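Local coordinates for putative Outer membrane protein (Helicobacter pylori, PDB 6GW5) that probably acts as an adhesin that attaches the bacterium to host glycans, this chain being its extracellular, mainly helical adhesin domain, at residues P60-V65 with C150-C155; A170-Q175 with I226-V231; D277-F282 with Q319-I324. One frame throughout, in Å; residues are numbered along the deposited sequence.

Contact 1 of 3, residues P60-V65 with C150-C155; sequences PIFNAV and CALSGC
F62 and L152 meet where the first turn of helix 60-79 lies against a small disulfide-closed loop, in which a type I beta turn runs from A151 to G154. The aromatic ring presents its edge to the loop: CE1 of F62 stands 3.5 Å from O of C150, close to the ring plane, so the slightly positive rim of the ring probably faces the carbonyl oxygen. It gets there because CG of F62 lies anti to the backbone N (chi1 -173°). L152 sits beside it and touches two helix residues with separate branches. Its CD1 is 4.3 Å from CB of F62, while CD2 lies 4.2 Å from CG2 of I61, the two aliphatic chains crossing at about a right angle.

Beyond this first shell, hydrogen bonds hold both partners. F62 N pairs with OG of S59 and I61 N with OD1 of N52, whereas O of L152 is bound by Q235 NE2, which ties the loop to helix 215-240 as well. Within the loop, N of G154 donates to O of A151 at 3.0 Å to close the turn, and the C150 SG to C155 SG bond of 2.0 Å joins the two ends.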
ATOM      1  N   PRO A  60       0.671   9.124   5.774  1.00 37.79           N
ATOM      2  CA  PRO A  60       0.848   8.530   4.475  1.00 35.50           C
ATOM      3  C   PRO A  60      -0.344   8.710   3.578  1.00 35.98           C
ATOM      4  O   PRO A  60      -0.183   9.007   2.381  1.00 34.57           O
ATOM      5  CB  PRO A  60       1.029   7.039   4.769  1.00 37.21           C
ATOM      6  CG  PRO A  60       1.382   6.937   6.186  1.00 36.18           C
ATOM      7  CD  PRO A  60       0.823   8.146   6.866  1.00 38.54           C
ATOM      8  N   ILE A  61      -1.544   8.509   4.098  1.00 35.73           N
ATOM      9  CA  ILE A  61      -2.702   8.683   3.218  1.00 38.96           C
ATOM     10  C   ILE A  61      -2.930  10.175   2.839  1.00 39.61           C
ATOM     11  O   ILE A  61      -3.245  10.497   1.677  1.00 37.97           O
ATOM     12  CB  ILE A  61      -3.952   8.013   3.776  1.00 40.69           C
ATOM     13  CG1 ILE A  61      -3.719   6.499   3.993  1.00 38.57           C
ATOM     14  CG2 ILE A  61      -5.145   8.199   2.823  1.00 40.01           C
ATOM     15  CD1 ILE A  61      -3.334   5.692   2.756  1.00 38.50           C
ATOM     16  N   PHE A  62      -2.693  11.091   3.772  1.00 40.15           N
ATOM     17  CA  PHE A  62      -2.783  12.500   3.439  1.00 40.89           C
ATOM     18  C   PHE A  62      -1.847  12.776   2.286  1.00 37.53           C
ATOM     19  O   PHE A  62      -2.251  13.398   1.323  1.00 36.30           O
ATOM     20  CB  PHE A  62      -2.455  13.412   4.622  1.00 43.30           C
ATOM     21  CG  PHE A  62      -2.713  14.854   4.345  1.00 46.73           C
ATOM     22  CD1 PHE A  62      -3.960  15.396   4.542  1.00 51.94           C
ATOM     23  CD2 PHE A  62      -1.709  15.672   3.830  1.00 48.24           C
ATOM     24  CE1 PHE A  62      -4.203  16.738   4.247  1.00 57.16           C
ATOM     25  CE2 PHE A  62      -1.935  17.008   3.555  1.00 48.47           C
ATOM     26  CZ  PHE A  62      -3.186  17.550   3.765  1.00 51.38           C
ATOM     27  N   ASN A  63      -0.602  12.298   2.381  1.00 39.46           N
ATOM     28  CA  ASN A  63       0.447  12.642   1.405  1.00 37.14           C
ATOM     29  C   ASN A  63       0.127  12.028   0.026  1.00 35.59           C
ATOM     30  O   ASN A  63       0.287  12.653  -1.015  1.00 35.64           O
ATOM     31  CB  ASN A  63       1.828  12.232   1.942  1.00 41.32           C
ATOM     32  CG  ASN A  63       2.265  13.046   3.161  1.00 43.33           C
ATOM     33  OD1 ASN A  63       1.776  14.141   3.382  1.00 50.81           O
ATOM     34  ND2 ASN A  63       3.160  12.477   3.979  1.00 44.80           N
ATOM     35  N   ALA A  64      -0.385  10.819   0.047  1.00 34.84           N
ATOM     36  CA  ALA A  64      -0.874  10.180  -1.153  1.00 39.31           C
ATOM     37  C   ALA A  64      -2.000  10.962  -1.796  1.00 42.35           C
ATOM     38  O   ALA A  64      -1.998  11.135  -2.996  1.00 49.67           O
ATOM     39  CB  ALA A  64      -1.293   8.747  -0.852  1.00 39.68           C
ATOM     40  N   VAL A  65      -2.915  11.510  -1.008  1.00 44.23           N
ATOM     41  CA  VAL A  65      -3.948  12.396  -1.560  1.00 42.92           C
ATOM     42  C   VAL A  65      -3.358  13.656  -2.214  1.00 42.03           C
ATOM     43  O   VAL A  65      -3.723  13.993  -3.325  1.00 42.80           O
ATOM     44  CB  VAL A  65      -4.983  12.814  -0.476  1.00 48.16           C
ATOM     45  CG1 VAL A  65      -5.838  14.014  -0.915  1.00 47.91           C
ATOM     46  CG2 VAL A  65      -5.872  11.641  -0.124  1.00 46.38           C
ATOM     47  N   CYS A 150      -7.967  19.352   4.914  1.00 58.30           N
ATOM     48  CA  CYS A 150      -7.918  19.058   6.341  1.00 68.58           C
ATOM     49  C   CYS A 150      -7.349  17.685   6.556  1.00 64.64           C
ATOM     50  O   CYS A 150      -7.410  16.822   5.667  1.00 63.25           O
ATOM     51  CB  CYS A 150      -9.322  19.100   6.933  1.00 69.96           C
ATOM     52  SG  CYS A 150     -10.066  20.731   6.708  1.00 79.75           S
ATOM     53  N   ALA A 151      -6.816  17.477   7.747  1.00 58.51           N
ATOM     54  CA  ALA A 151      -6.461  16.137   8.173  1.00 56.23           C
ATOM     55  C   ALA A 151      -7.666  15.227   8.031  1.00 47.09           C
ATOM     56  O   ALA A 151      -8.777  15.695   8.005  1.00 50.30           O
ATOM     57  CB  ALA A 151      -5.952  16.166   9.601  1.00 56.95           C
ATOM     58  N   LEU A 152      -7.438  13.931   7.890  1.00 45.64           N
ATOM     59  CA  LEU A 152      -8.520  12.982   7.685  1.00 49.14           C
ATOM     60  C   LEU A 152      -9.519  12.973   8.829  1.00 49.86           C
ATOM     61  O   LEU A 152     -10.638  12.510   8.651  1.00 49.67           O
ATOM     62  CB  LEU A 152      -7.981  11.563   7.508  1.00 53.14           C
ATOM     63  CG  LEU A 152      -7.561  11.101   6.122  1.00 54.19           C
ATOM     64  CD1 LEU A 152      -6.314  11.832   5.707  1.00 59.32           C
ATOM     65  CD2 LEU A 152      -7.288   9.608   6.145  1.00 54.70           C
ATOM     66  N   SER A 153      -9.105  13.477   9.991  1.00 51.69           N
ATOM     67  CA  SER A 153      -9.984  13.636  11.155  1.00 57.52           C
ATOM     68  C   SER A 153     -11.115  14.665  11.018  1.00 60.90           C
ATOM     69  O   SER A 153     -12.059  14.593  11.779  1.00 61.54           O
ATOM     70  CB  SER A 153      -9.152  13.883  12.447  1.00 55.86           C
ATOM     71  OG  SER A 153      -8.196  14.911  12.318  1.00 51.84           O
ATOM     72  N   GLY A 154     -10.996  15.608  10.070  1.00 61.94           N
ATOM     73  CA  GLY A 154     -12.034  16.591   9.728  1.00 57.27           C
ATOM     74  C   GLY A 154     -11.511  18.008   9.880  1.00 59.15           C
ATOM     75  O   GLY A 154     -10.322  18.204  10.155  1.00 57.94           O
ATOM     76  N   CYS A 155     -12.386  19.006   9.728  1.00 70.24           N
ATOM     77  CA  CYS A 155     -11.939  20.413   9.669  1.00 74.31           C
ATOM     78  C   CYS A 155     -12.143  21.240  10.950  1.00 77.30           C
ATOM     79  O   CYS A 155     -12.717  22.333  10.938  1.00 85.57           O
ATOM     80  CB  CYS A 155     -12.574  21.110   8.453  1.00 79.61           C
ATOM     81  SG  CYS A 155     -12.083  20.416   6.835  1.00 86.75           S
TER

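Contact 2 of 3, residues A170-Q175 with I226-V231; sequences ALNLAQ and ILQQAV
L171 reaches across to L227, Q228 and V231 in this pairing of two nearly antiparallel helices, whose short segments have axes 10.6 Å apart at closest approach. With its CG beside the backbone N and anti to the carbonyl carbon (chi1 -75°), L171 sets CD1 against L227 and Q228, adjacent in sequence, and V231, one turn further on. CD1 touches all three, with CB and CD2 adding to the packing on Q228 and L227. That CD1 lies 4.0 Å from CB of L227, one leucine side chain standing nearly perpendicular to the other. On another flank, CG of Q228 is also 4.0 Å from L171 CD1; here the two side chains run alongside one another, pointing opposite ways. V231 completes the group with its CG2, 4.1 Å from CD1 of L171.

Q228 is extended beyond CG, which carries its amide past L171 toward segment 170-175, where it meets Q175. The chain of Q175 bends at chi2 (89°); the two glutamines cross steeply, their amide planes 64° apart. N172 brings its amide to the same group from the more exposed side.

The leucine side of the contact faces inward: L227 also rests on A64, V65 and V68 of helix 60-79. On a flank of segment 170-175, A170 and A174 pack on L135 of helix 122-139, while I226 and A230 lean on Y274 of helix 255-283, so that the pair is joined to three further helices.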
ATOM      1  N   ALA A 170     -12.452  16.778  -1.898  1.00 44.88           N
ATOM      2  CA  ALA A 170     -11.429  16.858  -2.951  1.00 41.79           C
ATOM      3  C   ALA A 170     -11.375  15.608  -3.825  1.00 40.04           C
ATOM      4  O   ALA A 170     -11.372  15.696  -5.051  1.00 48.58           O
ATOM      5  CB  ALA A 170     -10.078  17.126  -2.362  1.00 39.83           C
ATOM      6  N   LEU A 171     -11.378  14.445  -3.214  1.00 43.06           N
ATOM      7  CA  LEU A 171     -11.415  13.221  -3.999  1.00 47.09           C
ATOM      8  C   LEU A 171     -12.693  13.080  -4.836  1.00 51.47           C
ATOM      9  O   LEU A 171     -12.646  12.564  -5.937  1.00 49.73           O
ATOM     10  CB  LEU A 171     -11.228  12.010  -3.105  1.00 49.08           C
ATOM     11  CG  LEU A 171      -9.794  11.783  -2.604  1.00 52.86           C
ATOM     12  CD1 LEU A 171      -9.800  10.705  -1.532  1.00 52.38           C
ATOM     13  CD2 LEU A 171      -8.829  11.386  -3.716  1.00 56.03           C
ATOM     14  N   ASN A 172     -13.835  13.532  -4.307  1.00 60.23           N
ATOM     15  CA  ASN A 172     -15.105  13.434  -5.021  1.00 59.55           C
ATOM     16  C   ASN A 172     -15.073  14.403  -6.208  1.00 55.52           C
ATOM     17  O   ASN A 172     -15.527  14.054  -7.311  1.00 51.32           O
ATOM     18  CB  ASN A 172     -16.285  13.716  -4.077  1.00 67.65           C
ATOM     19  CG  ASN A 172     -17.550  12.986  -4.498  1.00 73.41           C
ATOM     20  OD1 ASN A 172     -18.408  13.569  -5.165  1.00 80.43           O
ATOM     21  ND2 ASN A 172     -17.675  11.710  -4.113  1.00 72.72           N
ATOM     22  N   LEU A 173     -14.501  15.592  -5.976  1.00 45.74           N
ATOM     23  CA  LEU A 173     -14.327  16.560  -7.036  1.00 47.98           C
ATOM     24  C   LEU A 173     -13.505  15.924  -8.125  1.00 48.32           C
ATOM     25  O   LEU A 173     -13.947  15.835  -9.255  1.00 54.58           O
ATOM     26  CB  LEU A 173     -13.675  17.855  -6.523  1.00 46.66           C
ATOM     27  CG  LEU A 173     -14.537  18.708  -5.565  1.00 47.26           C
ATOM     28  CD1 LEU A 173     -13.748  19.871  -4.993  1.00 47.77           C
ATOM     29  CD2 LEU A 173     -15.776  19.262  -6.261  1.00 43.25           C
ATOM     30  N   ALA A 174     -12.331  15.452  -7.760  1.00 48.78           N
ATOM     31  CA  ALA A 174     -11.443  14.810  -8.700  1.00 45.56           C
ATOM     32  C   ALA A 174     -12.124  13.701  -9.441  1.00 46.41           C
ATOM     33  O   ALA A 174     -11.929  13.541 -10.640  1.00 43.99           O
ATOM     34  CB  ALA A 174     -10.207  14.263  -7.973  1.00 46.54           C
ATOM     35  N   GLN A 175     -12.891  12.887  -8.722  1.00 52.34           N
ATOM     36  CA  GLN A 175     -13.616  11.751  -9.337  1.00 58.18           C
ATOM     37  C   GLN A 175     -14.569  12.244 -10.430  1.00 54.90           C
ATOM     38  O   GLN A 175     -14.674  11.629 -11.486  1.00 49.38           O
ATOM     39  CB  GLN A 175     -14.387  10.970  -8.275  1.00 64.71           C
ATOM     40  CG  GLN A 175     -15.297   9.857  -8.803  1.00 72.94           C
ATOM     41  CD  GLN A 175     -14.518   8.570  -8.908  1.00 79.31           C
ATOM     42  OE1 GLN A 175     -14.587   7.747  -8.004  1.00 77.68           O
ATOM     43  NE2 GLN A 175     -13.707   8.416  -9.962  1.00 88.29           N
ATOM     44  N   ILE A 226      -9.066   4.106  -5.220  1.00 41.91           N
ATOM     45  CA  ILE A 226      -8.159   3.494  -4.228  1.00 43.56           C
ATOM     46  C   ILE A 226      -8.034   4.343  -2.967  1.00 40.64           C
ATOM     47  O   ILE A 226      -8.135   3.840  -1.861  1.00 39.39           O
ATOM     48  CB  ILE A 226      -6.774   3.211  -4.826  1.00 43.32           C
ATOM     49  CG1 ILE A 226      -6.882   1.993  -5.757  1.00 40.13           C
ATOM     50  CG2 ILE A 226      -5.744   2.957  -3.719  1.00 43.93           C
ATOM     51  CD1 ILE A 226      -5.775   1.877  -6.768  1.00 37.99           C
ATOM     52  N   LEU A 227      -7.798   5.632  -3.143  1.00 43.44           N
ATOM     53  CA  LEU A 227      -7.641   6.492  -1.995  1.00 45.85           C
ATOM     54  C   LEU A 227      -8.937   6.693  -1.236  1.00 48.49           C
ATOM     55  O   LEU A 227      -8.903   6.910  -0.035  1.00 48.90           O
ATOM     56  CB  LEU A 227      -7.093   7.827  -2.420  1.00 46.81           C
ATOM     57  CG  LEU A 227      -5.589   7.851  -2.675  1.00 47.55           C
ATOM     58  CD1 LEU A 227      -5.218   9.285  -2.974  1.00 51.19           C
ATOM     59  CD2 LEU A 227      -4.790   7.326  -1.497  1.00 47.18           C
ATOM     60  N   GLN A 228     -10.069   6.616  -1.930  1.00 49.37           N
ATOM     61  CA  GLN A 228     -11.343   6.697  -1.256  1.00 47.17           C
ATOM     62  C   GLN A 228     -11.512   5.495  -0.337  1.00 44.37           C
ATOM     63  O   GLN A 228     -12.032   5.643   0.752  1.00 45.42           O
ATOM     64  CB  GLN A 228     -12.495   6.790  -2.247  1.00 50.53           C
ATOM     65  CG  GLN A 228     -12.630   8.184  -2.836  1.00 54.69           C
ATOM     66  CD  GLN A 228     -13.643   8.300  -3.985  1.00 54.08           C
ATOM     67  OE1 GLN A 228     -13.783   7.409  -4.825  1.00 50.57           O
ATOM     68  NE2 GLN A 228     -14.339   9.421  -4.025  1.00 54.90           N
ATOM     69  N   GLN A 229     -11.079   4.310  -0.759  1.00 44.47           N
ATOM     70  CA  GLN A 229     -11.125   3.162   0.135  1.00 45.46           C
ATOM     71  C   GLN A 229     -10.195   3.354   1.304  1.00 42.34           C
ATOM     72  O   GLN A 229     -10.543   3.008   2.422  1.00 42.06           O
ATOM     73  CB  GLN A 229     -10.760   1.865  -0.572  1.00 52.30           C
ATOM     74  CG  GLN A 229     -11.928   1.208  -1.297  1.00 58.67           C
ATOM     75  CD  GLN A 229     -11.529   0.529  -2.587  1.00 68.79           C
ATOM     76  OE1 GLN A 229     -10.393   0.130  -2.786  1.00 71.31           O
ATOM     77  NE2 GLN A 229     -12.466   0.449  -3.501  1.00 82.20           N
ATOM     78  N   ALA A 230      -9.014   3.887   1.030  1.00 44.57           N
ATOM     79  CA  ALA A 230      -7.993   4.083   2.070  1.00 48.29           C
ATOM     80  C   ALA A 230      -8.409   5.115   3.099  1.00 46.83           C
ATOM     81  O   ALA A 230      -8.126   4.974   4.288  1.00 42.47           O
ATOM     82  CB  ALA A 230      -6.682   4.519   1.441  1.00 48.86           C
ATOM     83  N   VAL A 231      -9.111   6.139   2.641  1.00 46.83           N
ATOM     84  CA  VAL A 231      -9.622   7.149   3.545  1.00 50.39           C
ATOM     85  C   VAL A 231     -10.651   6.556   4.522  1.00 52.48           C
ATOM     86  O   VAL A 231     -10.604   6.835   5.713  1.00 52.58           O
ATOM     87  CB  VAL A 231     -10.203   8.322   2.748  1.00 50.99           C
ATOM     88  CG1 VAL A 231     -11.107   9.195   3.614  1.00 55.88           C
ATOM     89  CG2 VAL A 231      -9.062   9.151   2.197  1.00 47.98           C
TER

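Contact 3 of 3, residues D277-F282 with Q319-I324; sequences DIFNLF and QEIQTI
I321 meets two aromatic rings, F279 and F282, where helices 255-283 and 317-346 cross in the helical bundle, their short segments inclined at 139° with axes 10.1 Å apart. The first kind of interaction is CH-pi. CD1 of I321 lies over one face of the F282 ring, 3.9 Å from its centroid and 25° off the normal. It is offset toward CD1 of F282, while CG1 of I321 lies closer to the ring centre on the same face.

Plain apolar packing makes up the rest. The other branch of I321, CG2, comes to 3.8 Å from CE1 of F279, the isoleucine running across the phenylalanine side chain. The split follows from the isoleucine's first torsion: CG1 stands anti to the carbonyl carbon and CG2 anti to the backbone N, so each branch serves its own phenylalanine, three residues apart along the facing helix. One turn on, I324 places CG2 4.1 Å from CB of F279, and its CD1 comes loosely up to I278.

Polar interactions stay within the helices or turn to other parts of the fold. O of Q319 accepts both N and OG1 of T323, the hydroxyl at 3.0 Å, from opposite faces of its carbonyl plane. E320 OE1 hydrogen-bonds to T70 OG1 of helix 60-79, a helix that also touches I278 and F282.

With no hydrogen bond passing between the two segments, cohesion probably comes from burial of apolar surface and van der Waals contact, including the CH-pi approach, and no charge pair takes part across the two segments.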
ATOM      1  N   ASP A 277      -0.126   1.085  -3.728  1.00 34.21           N
ATOM      2  CA  ASP A 277      -0.876   0.970  -4.945  1.00 39.15           C
ATOM      3  C   ASP A 277      -0.807   2.309  -5.738  1.00 38.73           C
ATOM      4  O   ASP A 277      -0.666   2.304  -6.953  1.00 34.38           O
ATOM      5  CB  ASP A 277      -2.347   0.556  -4.672  1.00 45.47           C
ATOM      6  CG  ASP A 277      -2.500  -0.911  -4.178  1.00 47.94           C
ATOM      7  OD1 ASP A 277      -1.701  -1.793  -4.581  1.00 45.24           O
ATOM      8  OD2 ASP A 277      -3.432  -1.161  -3.377  1.00 44.42           O
ATOM      9  N   ILE A 278      -0.874   3.437  -5.032  1.00 35.86           N
ATOM     10  CA  ILE A 278      -0.796   4.732  -5.682  1.00 34.40           C
ATOM     11  C   ILE A 278       0.574   4.927  -6.290  1.00 36.86           C
ATOM     12  O   ILE A 278       0.686   5.344  -7.462  1.00 39.47           O
ATOM     13  CB  ILE A 278      -1.078   5.924  -4.727  1.00 32.08           C
ATOM     14  CG1 ILE A 278      -2.456   5.807  -4.075  1.00 34.03           C
ATOM     15  CG2 ILE A 278      -1.011   7.251  -5.481  1.00 34.58           C
ATOM     16  CD1 ILE A 278      -3.643   5.581  -5.010  1.00 33.32           C
ATOM     17  N   PHE A 279       1.605   4.717  -5.485  1.00 34.03           N
ATOM     18  CA  PHE A 279       2.975   4.776  -5.978  1.00 32.54           C
ATOM     19  C   PHE A 279       3.110   3.938  -7.246  1.00 32.10           C
ATOM     20  O   PHE A 279       3.684   4.369  -8.211  1.00 33.17           O
ATOM     21  CB  PHE A 279       3.946   4.247  -4.923  1.00 31.49           C
ATOM     22  CG  PHE A 279       5.368   4.328  -5.351  1.00 32.03           C
ATOM     23  CD1 PHE A 279       6.050   5.526  -5.254  1.00 31.67           C
ATOM     24  CD2 PHE A 279       6.026   3.216  -5.920  1.00 30.17           C
ATOM     25  CE1 PHE A 279       7.360   5.635  -5.702  1.00 31.63           C
ATOM     26  CE2 PHE A 279       7.331   3.308  -6.367  1.00 27.87           C
ATOM     27  CZ  PHE A 279       8.006   4.511  -6.242  1.00 31.62           C
ATOM     28  N   ASN A 280       2.547   2.745  -7.257  1.00 32.51           N
ATOM     29  CA  ASN A 280       2.655   1.929  -8.449  1.00 34.38           C
ATOM     30  C   ASN A 280       1.942   2.513  -9.677  1.00 33.43           C
ATOM     31  O   ASN A 280       2.387   2.360 -10.793  1.00 34.68           O
ATOM     32  CB  ASN A 280       2.132   0.531  -8.176  1.00 35.30           C
ATOM     33  CG  ASN A 280       3.002  -0.250  -7.206  1.00 37.65           C
ATOM     34  OD1 ASN A 280       4.162   0.048  -7.014  1.00 37.19           O
ATOM     35  ND2 ASN A 280       2.433  -1.288  -6.628  1.00 38.98           N
ATOM     36  N   LEU A 281       0.839   3.183  -9.472  1.00 33.09           N
ATOM     37  CA  LEU A 281       0.153   3.797 -10.586  1.00 33.51           C
ATOM     38  C   LEU A 281       0.915   5.001 -11.101  1.00 32.69           C
ATOM     39  O   LEU A 281       0.896   5.236 -12.275  1.00 35.32           O
ATOM     40  CB  LEU A 281      -1.264   4.148 -10.177  1.00 32.74           C
ATOM     41  CG  LEU A 281      -2.138   2.902 -10.080  1.00 33.42           C
ATOM     42  CD1 LEU A 281      -3.437   3.262  -9.379  1.00 37.49           C
ATOM     43  CD2 LEU A 281      -2.425   2.328 -11.463  1.00 31.91           C
ATOM     44  N   PHE A 282       1.676   5.702 -10.244  1.00 32.67           N
ATOM     45  CA  PHE A 282       2.586   6.743 -10.750  1.00 28.94           C
ATOM     46  C   PHE A 282       3.749   6.163 -11.496  1.00 31.38           C
ATOM     47  O   PHE A 282       4.151   6.667 -12.548  1.00 33.92           O
ATOM     48  CB  PHE A 282       3.119   7.580  -9.639  1.00 27.37           C
ATOM     49  CG  PHE A 282       2.178   8.681  -9.213  1.00 29.39           C
ATOM     50  CD1 PHE A 282       1.962   9.764 -10.023  1.00 31.26           C
ATOM     51  CD2 PHE A 282       1.556   8.658  -7.992  1.00 29.73           C
ATOM     52  CE1 PHE A 282       1.146  10.809  -9.607  1.00 33.94           C
ATOM     53  CE2 PHE A 282       0.722   9.678  -7.583  1.00 31.91           C
ATOM     54  CZ  PHE A 282       0.489  10.749  -8.395  1.00 31.56           C
ATOM     55  N   GLN A 319       8.631  15.490  -5.651  1.00 35.42           N
ATOM     56  CA  GLN A 319       8.828  15.457  -4.198  1.00 42.06           C
ATOM     57  C   GLN A 319       7.646  14.794  -3.500  1.00 39.28           C
ATOM     58  O   GLN A 319       7.819  14.048  -2.587  1.00 41.51           O
ATOM     59  CB  GLN A 319       9.073  16.876  -3.688  1.00 47.19           C
ATOM     60  CG  GLN A 319       8.832  17.115  -2.233  1.00 52.97           C
ATOM     61  CD  GLN A 319       9.229  18.530  -1.877  1.00 59.27           C
ATOM     62  OE1 GLN A 319      10.424  18.913  -1.976  1.00 66.25           O
ATOM     63  NE2 GLN A 319       8.246  19.322  -1.443  1.00 50.59           N
ATOM     64  N   GLU A 320       6.439  15.017  -3.977  1.00 40.24           N
ATOM     65  CA  GLU A 320       5.269  14.401  -3.365  1.00 38.50           C
ATOM     66  C   GLU A 320       5.254  12.874  -3.592  1.00 37.55           C
ATOM     67  O   GLU A 320       4.798  12.132  -2.738  1.00 39.37           O
ATOM     68  CB  GLU A 320       3.973  15.075  -3.877  1.00 39.10           C
ATOM     69  CG  GLU A 320       3.848  16.515  -3.429  1.00 44.16           C
ATOM     70  CD  GLU A 320       2.741  17.299  -4.128  1.00 47.23           C
ATOM     71  OE1 GLU A 320       1.859  16.695  -4.708  1.00 53.82           O
ATOM     72  OE2 GLU A 320       2.724  18.539  -4.044  1.00 48.08           O
ATOM     73  N   ILE A 321       5.733  12.404  -4.734  1.00 36.00           N
ATOM     74  CA  ILE A 321       5.805  10.977  -4.953  1.00 34.39           C
ATOM     75  C   ILE A 321       6.900  10.369  -4.056  1.00 36.39           C
ATOM     76  O   ILE A 321       6.697   9.304  -3.434  1.00 36.04           O
ATOM     77  CB  ILE A 321       5.985  10.625  -6.411  1.00 31.33           C
ATOM     78  CG1 ILE A 321       4.711  10.973  -7.204  1.00 31.96           C
ATOM     79  CG2 ILE A 321       6.198   9.145  -6.558  1.00 31.71           C
ATOM     80  CD1 ILE A 321       4.965  11.090  -8.705  1.00 30.96           C
ATOM     81  N   GLN A 322       8.040  11.052  -3.975  1.00 33.50           N
ATOM     82  CA  GLN A 322       9.125  10.618  -3.154  1.00 32.34           C
ATOM     83  C   GLN A 322       8.621  10.407  -1.702  1.00 33.15           C
ATOM     84  O   GLN A 322       8.972   9.436  -1.010  1.00 29.34           O
ATOM     85  CB  GLN A 322      10.200  11.688  -3.203  1.00 35.51           C
ATOM     86  CG  GLN A 322      11.497  11.385  -2.453  1.00 34.70           C
ATOM     87  CD  GLN A 322      12.500  12.497  -2.573  1.00 32.12           C
ATOM     88  OE1 GLN A 322      12.168  13.665  -2.366  1.00 42.11           O
ATOM     89  NE2 GLN A 322      13.715  12.159  -2.942  1.00 31.35           N
ATOM     90  N   THR A 323       7.799  11.337  -1.250  1.00 33.31           N
ATOM     91  CA  THR A 323       7.285  11.295   0.107  1.00 33.01           C
ATOM     92  C   THR A 323       6.440  10.047   0.299  1.00 34.95           C
ATOM     93  O   THR A 323       6.507   9.454   1.368  1.00 34.91           O
ATOM     94  CB  THR A 323       6.500  12.571   0.412  1.00 31.31           C
ATOM     95  OG1 THR A 323       7.407  13.659   0.345  1.00 36.05           O
ATOM     96  CG2 THR A 323       5.920  12.553   1.752  1.00 31.81           C
ATOM     97  N   ILE A 324       5.681   9.632  -0.735  1.00 30.37           N
ATOM     98  CA  ILE A 324       4.929   8.408  -0.631  1.00 29.66           C
ATOM     99  C   ILE A 324       5.833   7.206  -0.500  1.00 26.27           C
ATOM    100  O   ILE A 324       5.661   6.397   0.403  1.00 26.29           O
ATOM    101  CB  ILE A 324       3.991   8.130  -1.810  1.00 32.19           C
ATOM    102  CG1 ILE A 324       2.870   9.176  -1.888  1.00 34.77           C
ATOM    103  CG2 ILE A 324       3.330   6.721  -1.706  1.00 30.15           C
ATOM    104  CD1 ILE A 324       2.318   9.278  -3.324  1.00 35.62           C
TER

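In the fold
From the N terminus, the three contacts follow one another in series, none enclosing or crossing another. Contact 1 closes 84 intervening residues, joining the start of helix 60-79 to the disulfide loop; contact 2 closes 50, bringing helix 167-183 onto helix 215-240; contact 3 closes 36, folding helix 317-346 back on helix 255-283. They nevertheless share one core. I61 packs on A230 and V231, and L227 on A64 and V65; I226 and L227 press in turn on I278, and A64 meets I324. Helices 60-79, 215-240, 255-283 and 317-346 are thus bound together, with the disulfide loop and helix 167-183 joined through contacts 1 and 2.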